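Local atomic coordinates of endonuclease 8-like L720 (Acanthamoeba polyphaga mimivirus, PDB entry 4MB7), a protein that is an endonuclease VIII-like protein of a giant virus, pairing a beta-rich N-terminal part with an H2TH domain and a bound zinc ion. Residues V34-Y39 with K60-I65; W44-G48 with M137-N143; L109-L114 with T125-I130; F151-L155 with Q174-P178. All blocks are in the same frame, centred on the assembly; numbering follows the deposited sequence.

How the contacts relate
From the N terminus, contact 1 comes first, folding the loop before strand 40-47 against the start of strand 63-70. Contact 2 opens within the stretch of chain that contact 1 closes, at the end of strand 40-47, and closes much later at 137-143, so the two cross; Val64 and Trp45 touch between them. Contact 3 is nested within contact 2: it joins the turn after strand 104-109 to the start of helix 126-136, with Leu109 backbone paired to Val64 of contact 1. Contact 4 follows in series, tying helix 148-161 to the loop before helix 182-191. Pro178 there meets Gly48 and Asp140, so contacts 2 and 4 connect the sheet containing strand 40-47 to the H2TH helices.

Contact 1 (V34-Y39 with K60-I65); sequences VDLIDY and KPTYVI
Tyr39 reaches across to the 60-65 segment and hydrogen-bonds through OH to the carbonyl O of Pro61, at 2.7 Å. The hydroxyl lies in the carbonyl plane, with a C=O...O angle of 149°, and the acceptor sits at the edge of the phenol ring. Lys60 runs over this junction. Its CB rests 3.5 Å from Tyr39 OH; CG, turned beside the backbone N (chi1 -66°), starts an extended chain whose CD passes 4.0 Å from Tyr39 CE1; NZ then ends among three waters. All three water links to NZ are weak, but they carry the amino group to the loop backbone: one water donates to Asp35 O, while another donates to Ile37 O at 2.8 Å. The carboxylate of Asp35 is not in direct contact with NZ. Beside these polar links, Leu36 CD2 lies 4.0 Å above the centre of the Tyr39 ring and also touches Tyr63 CD2 obliquely, while its CD1 meets Ile65 CD1 tip to tip at 4.0 Å. Tyr63 brings its own ring edge to Tyr39 OH, and Val34 CG1 closes on Tyr63 CE2 at 3.7 Å from the opposing direction. A type II turn runs from Leu36 to Tyr39, with Asp38 at positive phi, closed by Tyr39 N to Leu36 O; Asp38 OD1 forms a salt bridge with Arg20. The loop between helix 27-32 and strand 40-47 thus packs on the antiparallel sheet containing strands 50-56, 63-70 and 104-109, as in the N-terminal beta-sandwich of the Fpg/Nei family.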
loop_
_atom_site.group_PDB
_atom_site.type_symbol
_atom_site.label_atom_id
_atom_site.label_comp_id
_atom_site.label_asym_id
_atom_site.label_seq_id
_atom_site.Cartn_x
_atom_site.Cartn_y
_atom_site.Cartn_z
ATOM N N VAL A 34 22.013 -7.363 -10.944
ATOM C CA VAL A 34 21.682 -8.590 -11.671
ATOM C C VAL A 34 21.200 -8.256 -13.084
ATOM O O VAL A 34 20.416 -7.326 -13.272
ATOM C CB VAL A 34 20.597 -9.415 -10.931
ATOM C CG1 VAL A 34 20.062 -10.532 -11.815
ATOM C CG2 VAL A 34 21.145 -9.982 -9.630
ATOM N N ASP A 35 21.676 -9.007 -14.075
ATOM C CA ASP A 35 21.263 -8.799 -15.460
ATOM C C ASP A 35 19.893 -9.428 -15.725
ATOM O O ASP A 35 19.733 -10.645 -15.647
ATOM C CB ASP A 35 22.307 -9.373 -16.424
ATOM C CG ASP A 35 21.965 -9.112 -17.880
ATOM O OD1 ASP A 35 21.230 -8.141 -18.156
ATOM O OD2 ASP A 35 22.435 -9.876 -18.749
ATOM N N LEU A 36 18.911 -8.591 -16.046
ATOM C CA LEU A 36 17.541 -9.060 -16.238
ATOM C C LEU A 36 17.076 -9.004 -17.692
ATOM O O LEU A 36 15.892 -9.193 -17.975
ATOM C CB LEU A 36 16.574 -8.265 -15.355
ATOM C CG LEU A 36 16.723 -8.451 -13.844
ATOM C CD1 LEU A 36 15.733 -7.573 -13.096
ATOM C CD2 LEU A 36 16.539 -9.911 -13.468
ATOM N N ILE A 37 18.002 -8.740 -18.608
ATOM C CA ILE A 37 17.680 -8.710 -20.033
ATOM C C ILE A 37 17.065 -10.037 -20.477
ATOM O O ILE A 37 17.530 -11.105 -20.077
ATOM C CB ILE A 37 18.928 -8.395 -20.892
ATOM C CG1 ILE A 37 19.475 -7.009 -20.553
ATOM C CG2 ILE A 37 18.599 -8.467 -22.376
ATOM C CD1 ILE A 37 18.513 -5.885 -20.863
ATOM N N ASP A 38 15.996 -9.950 -21.269
ATOM C CA ASP A 38 15.312 -11.113 -21.843
ATOM C C ASP A 38 14.555 -11.976 -20.832
ATOM O O ASP A 38 14.081 -13.062 -21.166
ATOM C CB ASP A 38 16.270 -11.972 -22.679
ATOM C CG ASP A 38 16.782 -11.242 -23.903
ATOM O OD1 ASP A 38 16.018 -10.435 -24.476
ATOM O OD2 ASP A 38 17.947 -11.471 -24.289
ATOM N N TYR A 39 14.437 -11.492 -19.600
ATOM C CA TYR A 39 13.560 -12.133 -18.631
ATOM C C TYR A 39 12.105 -11.903 -19.030
ATOM O O TYR A 39 11.792 -10.944 -19.734
ATOM C CB TYR A 39 13.817 -11.594 -17.223
ATOM C CG TYR A 39 14.766 -12.441 -16.404
ATOM C CD1 TYR A 39 16.136 -12.406 -16.630
ATOM C CD2 TYR A 39 14.289 -13.273 -15.400
ATOM C CE1 TYR A 39 17.005 -13.179 -15.882
ATOM C CE2 TYR A 39 15.149 -14.049 -14.645
ATOM C CZ TYR A 39 16.507 -13.999 -14.891
ATOM O OH TYR A 39 17.368 -14.769 -14.143
ATOM N N LYS A 60 17.528 -20.172 -15.828
ATOM C CA LYS A 60 18.075 -19.082 -15.028
ATOM C C LYS A 60 17.265 -18.909 -13.744
ATOM O O LYS A 60 16.139 -19.336 -13.688
ATOM C CB LYS A 60 18.028 -17.773 -15.798
ATOM C CG LYS A 60 18.913 -17.676 -17.023
ATOM C CD LYS A 60 19.055 -16.218 -17.412
ATOM C CE LYS A 60 19.603 -16.046 -18.810
ATOM N NZ LYS A 60 20.284 -14.738 -18.945
ATOM N N PRO A 61 17.851 -18.311 -12.712
ATOM C CA PRO A 61 17.112 -18.165 -11.454
ATOM C C PRO A 61 15.936 -17.202 -11.585
ATOM O O PRO A 61 16.026 -16.189 -12.279
ATOM C CB PRO A 61 18.162 -17.600 -10.490
ATOM C CG PRO A 61 19.186 -16.971 -11.366
ATOM C CD PRO A 61 19.236 -17.820 -12.597
ATOM N N THR A 62 14.835 -17.539 -10.925
ATOM C CA THR A 62 13.664 -16.676 -10.878
ATOM C C THR A 62 13.891 -15.557 -9.867
ATOM O O THR A 62 14.474 -15.779 -8.808
ATOM C CB THR A 62 12.406 -17.483 -10.497
ATOM O OG1 THR A 62 12.065 -18.367 -11.572
ATOM C CG2 THR A 62 11.221 -16.563 -10.215
ATOM N N TYR A 63 13.446 -14.352 -10.204
ATOM C CA TYR A 63 13.550 -13.225 -9.286
ATOM C C TYR A 63 12.208 -12.543 -9.063
ATOM O O TYR A 63 11.310 -12.615 -9.902
ATOM C CB TYR A 63 14.561 -12.199 -9.800
ATOM C CG TYR A 63 15.999 -12.655 -9.723
ATOM C CD1 TYR A 63 16.663 -12.716 -8.503
ATOM C CD2 TYR A 63 16.696 -13.010 -10.869
ATOM C CE1 TYR A 63 17.985 -13.127 -8.429
ATOM C CE2 TYR A 63 18.016 -13.421 -10.805
ATOM C CZ TYR A 63 18.655 -13.477 -9.584
ATOM O OH TYR A 63 19.969 -13.885 -9.523
ATOM N N VAL A 64 12.080 -11.879 -7.920
ATOM C CA VAL A 64 10.910 -11.061 -7.636
ATOM C C VAL A 64 11.348 -9.640 -7.319
ATOM O O VAL A 64 12.175 -9.416 -6.437
ATOM C CB VAL A 64 10.089 -11.616 -6.457
ATOM C CG1 VAL A 64 8.965 -10.649 -6.090
ATOM C CG2 VAL A 64 9.530 -12.991 -6.798
ATOM N N ILE A 65 10.806 -8.681 -8.055
ATOM C CA ILE A 65 11.060 -7.277 -7.770
ATOM C C ILE A 65 9.935 -6.718 -6.913
ATOM O O ILE A 65 8.764 -6.788 -7.292
ATOM C CB ILE A 65 11.177 -6.443 -9.055
ATOM C CG1 ILE A 65 12.373 -6.911 -9.885
ATOM C CG2 ILE A 65 11.318 -4.970 -8.718
ATOM C CD1 ILE A 65 12.547 -6.145 -11.177
HETATM O O HOH W 1 20.978 -12.929 -16.105
HETATM O O HOH W 2 19.793 -11.680 -18.745
HETATM O O HOH W 3 17.455 -13.907 -19.857
#

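Contact 2 (W44-G48 with M137-N143); sequences WWFAG and MKYDLSN
Asn143 lays its amide nitrogen over the face of the Phe46 ring: ND2 stands 3.2 Å above the ring plane, offset toward the rim, with amide and ring planes 36° apart. ND2 also lies near Phe46 O, but at a poor angle, so no hydrogen bond forms there; the other end of the amide, OD1, accepts from Arg145 N. In Phe46, CG sits between the backbone N and the carbonyl carbon (chi1 75°), which turns the ring to Asn143. Ser142 OG comes to the edge of the same ring. On the other flank, Met137 CG touches Ala47 CB at 3.9 Å, and its sulfur makes an oblique Met-aromatic contact with Trp45, SD to CD1 3.9 Å. The polar join is Asp140. Gly48 N donates to Asp140 OD2 at 2.8 Å, approaching from above the carboxylate plane, and a water bridges OD2 to Gly48 O. OD1 accepts from Ser142 OG and, in an Asx turn, from Ser142 N at 2.9 Å, both from one face of its plane. With three protein donors and a water, the buried carboxylate is fixed in rotation and is probably ionised, holding Gly48, just past the end of strand 40-47, to the 140-143 turn.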
loop_
_atom_site.group_PDB
_atom_site.type_symbol
_atom_site.label_atom_id
_atom_site.label_comp_id
_atom_site.label_asym_id
_atom_site.label_seq_id
_atom_site.Cartn_x
_atom_site.Cartn_y
_atom_site.Cartn_z
ATOM N N TRP A 44 2.202 -10.338 -11.791
ATOM C CA TRP A 44 2.151 -9.209 -10.871
ATOM C C TRP A 44 1.195 -9.554 -9.735
ATOM O O TRP A 44 0.198 -10.242 -9.944
ATOM C CB TRP A 44 1.602 -7.956 -11.559
ATOM C CG TRP A 44 2.451 -7.352 -12.630
ATOM C CD1 TRP A 44 2.420 -7.644 -13.964
ATOM C CD2 TRP A 44 3.425 -6.310 -12.471
ATOM N NE1 TRP A 44 3.328 -6.864 -14.640
ATOM C CE2 TRP A 44 3.956 -6.036 -13.747
ATOM C CE3 TRP A 44 3.905 -5.591 -11.372
ATOM C CZ2 TRP A 44 4.944 -5.074 -13.954
ATOM C CZ3 TRP A 44 4.887 -4.638 -11.579
ATOM C CH2 TRP A 44 5.394 -4.386 -12.860
ATOM N N TRP A 45 1.498 -9.072 -8.535
ATOM C CA TRP A 45 0.521 -9.060 -7.453
ATOM C C TRP A 45 0.875 -7.973 -6.447
ATOM O O TRP A 45 1.958 -7.392 -6.509
ATOM C CB TRP A 45 0.378 -10.438 -6.780
ATOM C CG TRP A 45 1.525 -10.866 -5.899
ATOM C CD1 TRP A 45 1.558 -10.850 -4.532
ATOM C CD2 TRP A 45 2.784 -11.406 -6.322
ATOM N NE1 TRP A 45 2.766 -11.332 -4.081
ATOM C CE2 TRP A 45 3.534 -11.680 -5.160
ATOM C CE3 TRP A 45 3.353 -11.674 -7.572
ATOM C CZ2 TRP A 45 4.825 -12.209 -5.211
ATOM C CZ3 TRP A 45 4.632 -12.198 -7.620
ATOM C CH2 TRP A 45 5.353 -12.461 -6.447
ATOM N N PHE A 46 -0.051 -7.677 -5.543
ATOM C CA PHE A 46 0.190 -6.650 -4.540
ATOM C C PHE A 46 -0.392 -7.050 -3.192
ATOM O O PHE A 46 -1.355 -7.811 -3.118
ATOM C CB PHE A 46 -0.379 -5.299 -4.991
ATOM C CG PHE A 46 -1.878 -5.202 -4.890
ATOM C CD1 PHE A 46 -2.687 -5.651 -5.923
ATOM C CD2 PHE A 46 -2.478 -4.653 -3.765
ATOM C CE1 PHE A 46 -4.067 -5.565 -5.832
ATOM C CE2 PHE A 46 -3.855 -4.564 -3.669
ATOM C CZ PHE A 46 -4.650 -5.022 -4.701
ATOM N N ALA A 47 0.210 -6.532 -2.128
ATOM C CA ALA A 47 -0.266 -6.774 -0.777
ATOM C C ALA A 47 0.099 -5.571 0.073
ATOM O O ALA A 47 1.276 -5.302 0.305
ATOM C CB ALA A 47 0.356 -8.036 -0.212
ATOM N N GLY A 48 -0.911 -4.837 0.525
ATOM C CA GLY A 48 -0.669 -3.615 1.265
ATOM C C GLY A 48 0.030 -2.581 0.407
ATOM O O GLY A 48 -0.432 -2.255 -0.686
ATOM N N MET A 137 -2.278 -10.752 1.417
ATOM C CA MET A 137 -3.287 -10.298 0.460
ATOM C C MET A 137 -4.692 -10.462 1.029
ATOM O O MET A 137 -5.601 -9.698 0.703
ATOM C CB MET A 137 -3.185 -11.076 -0.853
ATOM C CG MET A 137 -1.944 -10.781 -1.674
ATOM S SD MET A 137 -1.996 -11.640 -3.258
ATOM C CE MET A 137 -3.466 -10.924 -3.980
ATOM N N LYS A 138 -4.860 -11.468 1.879
ATOM C CA LYS A 138 -6.154 -11.763 2.478
ATOM C C LYS A 138 -6.551 -10.725 3.527
ATOM O O LYS A 138 -7.717 -10.637 3.907
ATOM C CB LYS A 138 -6.142 -13.158 3.106
ATOM C CG LYS A 138 -5.846 -14.281 2.126
ATOM C CD LYS A 138 -5.907 -15.634 2.816
ATOM C CE LYS A 138 -5.663 -16.774 1.838
ATOM N NZ LYS A 138 -5.739 -18.103 2.509
ATOM N N TYR A 139 -5.579 -9.941 3.987
ATOM C CA TYR A 139 -5.823 -8.945 5.027
ATOM C C TYR A 139 -5.894 -7.536 4.451
ATOM O O TYR A 139 -6.178 -6.575 5.169
ATOM C CB TYR A 139 -4.732 -9.012 6.101
ATOM C CG TYR A 139 -4.572 -10.376 6.736
ATOM C CD1 TYR A 139 -5.668 -11.206 6.939
ATOM C CD2 TYR A 139 -3.321 -10.836 7.130
ATOM C CE1 TYR A 139 -5.524 -12.454 7.517
ATOM C CE2 TYR A 139 -3.167 -12.082 7.709
ATOM C CZ TYR A 139 -4.271 -12.887 7.900
ATOM O OH TYR A 139 -4.121 -14.128 8.476
ATOM N N ASP A 140 -5.625 -7.420 3.153
ATOM C CA ASP A 140 -5.657 -6.143 2.453
ATOM C C ASP A 140 -7.103 -5.788 2.118
ATOM O O ASP A 140 -7.744 -6.460 1.313
ATOM C CB ASP A 140 -4.817 -6.234 1.170
ATOM C CG ASP A 140 -4.641 -4.891 0.467
ATOM O OD1 ASP A 140 -5.533 -4.020 0.555
ATOM O OD2 ASP A 140 -3.596 -4.712 -0.194
ATOM N N LEU A 141 -7.600 -4.720 2.735
ATOM C CA LEU A 141 -8.991 -4.300 2.572
ATOM C C LEU A 141 -9.368 -3.937 1.135
ATOM O O LEU A 141 -10.543 -3.971 0.774
ATOM C CB LEU A 141 -9.301 -3.125 3.503
ATOM C CG LEU A 141 -9.307 -3.445 5.000
ATOM C CD1 LEU A 141 -9.294 -2.167 5.816
ATOM C CD2 LEU A 141 -10.518 -4.287 5.356
ATOM N N SER A 142 -8.378 -3.592 0.318
ATOM C CA SER A 142 -8.642 -3.206 -1.065
ATOM C C SER A 142 -8.401 -4.348 -2.051
ATOM O O SER A 142 -8.697 -4.221 -3.237
ATOM C CB SER A 142 -7.782 -2.005 -1.461
ATOM O OG SER A 142 -6.431 -2.389 -1.642
ATOM N N ASN A 143 -7.860 -5.458 -1.561
ATOM C CA ASN A 143 -7.493 -6.574 -2.427
ATOM C C ASN A 143 -8.672 -7.504 -2.697
ATOM O O ASN A 143 -9.458 -7.795 -1.801
ATOM C CB ASN A 143 -6.339 -7.364 -1.806
ATOM C CG ASN A 143 -5.615 -8.233 -2.813
ATOM O OD1 ASN A 143 -6.150 -9.235 -3.286
ATOM N ND2 ASN A 143 -4.380 -7.860 -3.137
HETATM O O HOH W 4 -3.098 -2.046 -0.708
#

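Contact 3 (L109-L114 with T125-I130); sequences LDPNCL and TTRQAI
Arg127 makes both hydrogen bonds that span the contact. Its backbone N, in the first turn of helix 126-136, donates to Cys113 O at 3.1 Å. Its side chain, extended from CG to NE after leaving opposite the backbone N (chi1 177°), runs past the Pro111 carbonyl so that NH1 bonds to Pro111 O at 2.8 Å; the donor stands 41° above the carbonyl plane. Within the segments, Thr125 OG1 caps the helix by accepting from Gln128 N at 3.0 Å, and Asp110 OD1 takes Asn112 N in an Asx turn that opens the type I turn 110-113. The apolar contacts centre on Ile130. Ile130 CD1 abuts Pro111 CB at 3.8 Å and Leu109 CB at 3.9 Å, while Leu109 CD2 meets Thr126 CG2 at 3.7 Å. Thr126 takes part in both kinds of contact: its methyl also lies against Asp110 O, whereas OG1 lies beside Cys113 SG at 3.6 Å and is hydrogen-bonded to Ala115 O. Pro111 O and Cys113 O of the turn thus hold Arg127, and the latter gives its N an acceptor where the first helical turn has no i-4 carbonyl, as Thr125 OG1 does for Gln128 N.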
loop_
_atom_site.group_PDB
_atom_site.type_symbol
_atom_site.label_atom_id
_atom_site.label_comp_id
_atom_site.label_asym_id
_atom_site.label_seq_id
_atom_site.Cartn_x
_atom_site.Cartn_y
_atom_site.Cartn_z
ATOM N N LEU A 109 14.178 -9.407 -4.744
ATOM C CA LEU A 109 13.935 -10.503 -3.817
ATOM C C LEU A 109 14.210 -11.840 -4.492
ATOM O O LEU A 109 13.562 -12.202 -5.474
ATOM C CB LEU A 109 12.502 -10.461 -3.280
ATOM C CG LEU A 109 12.109 -9.233 -2.458
ATOM C CD1 LEU A 109 10.687 -9.375 -1.936
ATOM C CD2 LEU A 109 13.083 -9.005 -1.313
ATOM N N ASP A 110 15.189 -12.560 -3.963
ATOM C CA ASP A 110 15.517 -13.894 -4.440
ATOM C C ASP A 110 14.758 -14.904 -3.583
ATOM O O ASP A 110 15.031 -15.039 -2.394
ATOM C CB ASP A 110 17.033 -14.110 -4.354
ATOM C CG ASP A 110 17.458 -15.533 -4.689
ATOM O OD1 ASP A 110 16.639 -16.321 -5.206
ATOM O OD2 ASP A 110 18.638 -15.859 -4.440
ATOM N N PRO A 111 13.794 -15.612 -4.191
ATOM C CA PRO A 111 12.932 -16.562 -3.477
ATOM C C PRO A 111 13.694 -17.715 -2.821
ATOM O O PRO A 111 13.146 -18.378 -1.944
ATOM C CB PRO A 111 12.006 -17.094 -4.578
ATOM C CG PRO A 111 12.730 -16.826 -5.855
ATOM C CD PRO A 111 13.471 -15.548 -5.626
ATOM N N ASN A 112 14.933 -17.945 -3.241
ATOM C CA ASN A 112 15.762 -18.988 -2.645
ATOM C C ASN A 112 16.739 -18.444 -1.611
ATOM O O ASN A 112 17.586 -19.176 -1.100
ATOM C CB ASN A 112 16.542 -19.732 -3.730
ATOM C CG ASN A 112 15.669 -20.668 -4.541
ATOM O OD1 ASN A 112 14.452 -20.712 -4.362
ATOM N ND2 ASN A 112 16.289 -21.421 -5.442
ATOM N N CYS A 113 16.623 -17.157 -1.306
ATOM C CA CYS A 113 17.564 -16.503 -0.402
ATOM C C CYS A 113 17.139 -16.627 1.057
ATOM O O CYS A 113 15.981 -16.383 1.403
ATOM C CB CYS A 113 17.733 -15.031 -0.782
ATOM S SG CYS A 113 18.953 -14.152 0.198
ATOM N N LEU A 114 18.086 -16.999 1.910
ATOM C CA LEU A 114 17.814 -17.178 3.333
ATOM C C LEU A 114 18.401 -16.058 4.189
ATOM O O LEU A 114 18.490 -16.185 5.410
ATOM C CB LEU A 114 18.337 -18.538 3.808
ATOM C CG LEU A 114 17.697 -19.751 3.130
ATOM C CD1 LEU A 114 18.314 -21.046 3.639
ATOM C CD2 LEU A 114 16.188 -19.746 3.344
ATOM N N THR A 125 13.440 -14.017 6.588
ATOM C CA THR A 125 14.248 -14.338 5.416
ATOM C C THR A 125 13.600 -13.773 4.161
ATOM O O THR A 125 12.399 -13.504 4.137
ATOM C CB THR A 125 14.440 -15.858 5.230
ATOM O OG1 THR A 125 13.177 -16.478 4.962
ATOM C CG2 THR A 125 15.064 -16.480 6.471
ATOM N N THR A 126 14.406 -13.597 3.121
ATOM C CA THR A 126 13.915 -13.113 1.839
ATOM C C THR A 126 12.845 -14.050 1.293
ATOM O O THR A 126 11.832 -13.605 0.756
ATOM C CB THR A 126 15.062 -12.996 0.819
ATOM O OG1 THR A 126 16.126 -12.225 1.392
ATOM C CG2 THR A 126 14.578 -12.325 -0.457
ATOM N N ARG A 127 13.074 -15.350 1.451
ATOM C CA ARG A 127 12.119 -16.364 1.016
ATOM C C ARG A 127 10.785 -16.232 1.746
ATOM O O ARG A 127 9.721 -16.288 1.129
ATOM C CB ARG A 127 12.695 -17.767 1.229
ATOM C CG ARG A 127 11.742 -18.895 0.865
ATOM C CD ARG A 127 12.432 -20.250 0.947
ATOM N NE ARG A 127 11.600 -21.320 0.406
ATOM C CZ ARG A 127 11.587 -21.685 -0.871
ATOM N NH1 ARG A 127 12.363 -21.065 -1.750
ATOM N NH2 ARG A 127 10.796 -22.671 -1.273
ATOM N N GLN A 128 10.849 -16.054 3.061
ATOM C CA GLN A 128 9.646 -15.923 3.881
ATOM C C GLN A 128 8.860 -14.656 3.544
ATOM O O GLN A 128 7.627 -14.643 3.608
ATOM C CB GLN A 128 10.008 -15.937 5.367
ATOM C CG GLN A 128 8.802 -15.962 6.293
ATOM C CD GLN A 128 8.015 -17.252 6.184
ATOM O OE1 GLN A 128 8.590 -18.335 6.090
ATOM N NE2 GLN A 128 6.691 -17.142 6.187
ATOM N N ALA A 129 9.577 -13.594 3.189
ATOM C CA ALA A 129 8.947 -12.330 2.806
ATOM C C ALA A 129 8.016 -12.505 1.607
ATOM O O ALA A 129 6.919 -11.944 1.574
ATOM C CB ALA A 129 10.006 -11.278 2.512
ATOM N N ILE A 130 8.458 -13.286 0.628
ATOM C CA ILE A 130 7.645 -13.569 -0.554
ATOM C C ILE A 130 6.435 -14.438 -0.203
ATOM O O ILE A 130 5.329 -14.203 -0.690
ATOM C CB ILE A 130 8.486 -14.231 -1.669
ATOM C CG1 ILE A 130 9.591 -13.275 -2.127
ATOM C CG2 ILE A 130 7.608 -14.628 -2.848
ATOM C CD1 ILE A 130 10.494 -13.846 -3.199
#

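Contact 4 (F151-L155 with Q174-P178); sequences FQSHL and QEYFP
Phe151 presents the edge of its ring to the 174-178 loop. CE1 comes within 3.3 Å of Tyr176 O, and CZ approaches Phe177 CE2 at 3.9 Å, giving an offset edge-to-face pair with planes at 76° and the Phe177 face receiving the edge. One turn of helix on, His154 carries its imidazole to Tyr176, CG lying opposite the backbone N (chi1 -174°), and stacks on it in an offset manner: centroids are 4.5 Å apart, planes 25° apart. Tyr176 CD1 sits over one face of the imidazole, and Tyr139 stacks on the opposite face, so the ring is sandwiched. At its edge, His154 CE1 points at Glu175 O, 3.1 Å away. Leu155 follows, putting CD1 3.5 Å from Phe177 CZ, while Phe170 and Leu215 also pack round this aromatic corner. No direct hydrogen bond spans the contact; waters do the polar work. One lies 3.0 Å from His154 ND1 and donates to Tyr176 O; another lies 2.9 Å from His154 NE2 and donates to Glu175 OE2. Both imidazole nitrogens therefore have water partners, the two stacks and two waters restrict the ring's rotation, and the water-linked Glu175 carboxylate might modestly favour the cationic form.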
loop_
_atom_site.group_PDB
_atom_site.type_symbol
_atom_site.label_atom_id
_atom_site.label_comp_id
_atom_site.label_asym_id
_atom_site.label_seq_id
_atom_site.Cartn_x
_atom_site.Cartn_y
_atom_site.Cartn_z
ATOM N N PHE A 151 -9.576 -12.243 8.234
ATOM C CA PHE A 151 -9.139 -10.918 8.665
ATOM C C PHE A 151 -9.596 -10.623 10.086
ATOM O O PHE A 151 -8.841 -10.076 10.889
ATOM C CB PHE A 151 -9.660 -9.834 7.716
ATOM C CG PHE A 151 -9.441 -8.431 8.215
ATOM C CD1 PHE A 151 -8.211 -7.809 8.061
ATOM C CD2 PHE A 151 -10.465 -7.732 8.840
ATOM C CE1 PHE A 151 -8.007 -6.521 8.520
ATOM C CE2 PHE A 151 -10.265 -6.446 9.303
ATOM C CZ PHE A 151 -9.033 -5.839 9.142
ATOM N N GLN A 152 -10.839 -10.981 10.389
ATOM C CA GLN A 152 -11.406 -10.725 11.709
ATOM C C GLN A 152 -10.690 -11.522 12.793
ATOM O O GLN A 152 -10.393 -10.994 13.863
ATOM C CB GLN A 152 -12.908 -11.029 11.727
ATOM C CG GLN A 152 -13.746 -10.041 10.931
ATOM C CD GLN A 152 -13.712 -8.640 11.515
ATOM O OE1 GLN A 152 -13.423 -8.453 12.697
ATOM N NE2 GLN A 152 -14.008 -7.646 10.685
ATOM N N SER A 153 -10.413 -12.791 12.508
ATOM C CA SER A 153 -9.690 -13.646 13.444
ATOM C C SER A 153 -8.283 -13.107 13.676
ATOM O O SER A 153 -7.801 -13.058 14.807
ATOM C CB SER A 153 -9.615 -15.077 12.910
ATOM O OG SER A 153 -10.905 -15.583 12.617
ATOM N N HIS A 154 -7.635 -12.702 12.590
ATOM C CA HIS A 154 -6.283 -12.164 12.644
ATOM C C HIS A 154 -6.255 -10.868 13.445
ATOM O O HIS A 154 -5.360 -10.647 14.261
ATOM C CB HIS A 154 -5.763 -11.922 11.224
ATOM C CG HIS A 154 -4.329 -11.502 11.166
ATOM N ND1 HIS A 154 -3.921 -10.331 10.564
ATOM C CD2 HIS A 154 -3.205 -12.100 11.627
ATOM C CE1 HIS A 154 -2.608 -10.224 10.659
ATOM N NE2 HIS A 154 -2.149 -11.283 11.301
ATOM N N LEU A 155 -7.250 -10.019 13.211
ATOM C CA LEU A 155 -7.352 -8.736 13.898
ATOM C C LEU A 155 -7.519 -8.898 15.407
ATOM O O LEU A 155 -6.969 -8.117 16.186
ATOM C CB LEU A 155 -8.512 -7.918 13.328
ATOM C CG LEU A 155 -8.748 -6.556 13.983
ATOM C CD1 LEU A 155 -7.521 -5.674 13.840
ATOM C CD2 LEU A 155 -9.971 -5.877 13.392
ATOM N N GLN A 174 1.218 -2.534 9.484
ATOM C CA GLN A 174 1.089 -3.150 8.164
ATOM C C GLN A 174 0.949 -4.666 8.207
ATOM O O GLN A 174 0.753 -5.307 7.174
ATOM C CB GLN A 174 2.258 -2.741 7.262
ATOM C CG GLN A 174 2.260 -1.261 6.932
ATOM C CD GLN A 174 0.955 -0.813 6.299
ATOM O OE1 GLN A 174 0.564 -1.306 5.242
ATOM N NE2 GLN A 174 0.268 0.118 6.954
ATOM N N GLU A 175 1.049 -5.240 9.399
ATOM C CA GLU A 175 0.796 -6.663 9.560
ATOM C C GLU A 175 -0.706 -6.917 9.660
ATOM O O GLU A 175 -1.206 -7.938 9.188
ATOM C CB GLU A 175 1.509 -7.203 10.801
ATOM C CG GLU A 175 1.240 -8.673 11.074
ATOM C CD GLU A 175 2.061 -9.214 12.226
ATOM O OE1 GLU A 175 2.961 -8.493 12.706
ATOM O OE2 GLU A 175 1.808 -10.362 12.650
ATOM N N TYR A 176 -1.422 -5.969 10.256
ATOM C CA TYR A 176 -2.851 -6.136 10.518
ATOM C C TYR A 176 -3.746 -5.299 9.605
ATOM O O TYR A 176 -4.872 -5.691 9.302
ATOM C CB TYR A 176 -3.155 -5.856 11.991
ATOM C CG TYR A 176 -2.485 -6.845 12.914
ATOM C CD1 TYR A 176 -3.038 -8.101 13.128
ATOM C CD2 TYR A 176 -1.292 -6.537 13.553
ATOM C CE1 TYR A 176 -2.427 -9.017 13.956
ATOM C CE2 TYR A 176 -0.674 -7.448 14.388
ATOM C CZ TYR A 176 -1.247 -8.687 14.586
ATOM O OH TYR A 176 -0.640 -9.601 15.415
ATOM N N PHE A 177 -3.242 -4.151 9.167
ATOM C CA PHE A 177 -3.963 -3.314 8.214
ATOM C C PHE A 177 -3.093 -2.968 7.007
ATOM O O PHE A 177 -2.823 -1.792 6.756
ATOM C CB PHE A 177 -4.447 -2.027 8.886
ATOM C CG PHE A 177 -5.444 -2.253 9.988
ATOM C CD1 PHE A 177 -5.024 -2.428 11.297
ATOM C CD2 PHE A 177 -6.803 -2.284 9.715
ATOM C CE1 PHE A 177 -5.940 -2.634 12.312
ATOM C CE2 PHE A 177 -7.725 -2.488 10.727
ATOM C CZ PHE A 177 -7.291 -2.663 12.027
ATOM N N PRO A 178 -2.656 -3.989 6.247
ATOM C CA PRO A 178 -1.782 -3.708 5.105
ATOM C C PRO A 178 -2.488 -2.855 4.053
ATOM O O PRO A 178 -3.550 -3.234 3.563
ATOM C CB PRO A 178 -1.472 -5.103 4.549
ATOM C CG PRO A 178 -2.620 -5.947 4.981
ATOM C CD PRO A 178 -3.034 -5.413 6.319
HETATM O O HOH W 5 -6.080 -8.298 10.398
HETATM O O HOH W 6 0.588 -11.802 10.529
#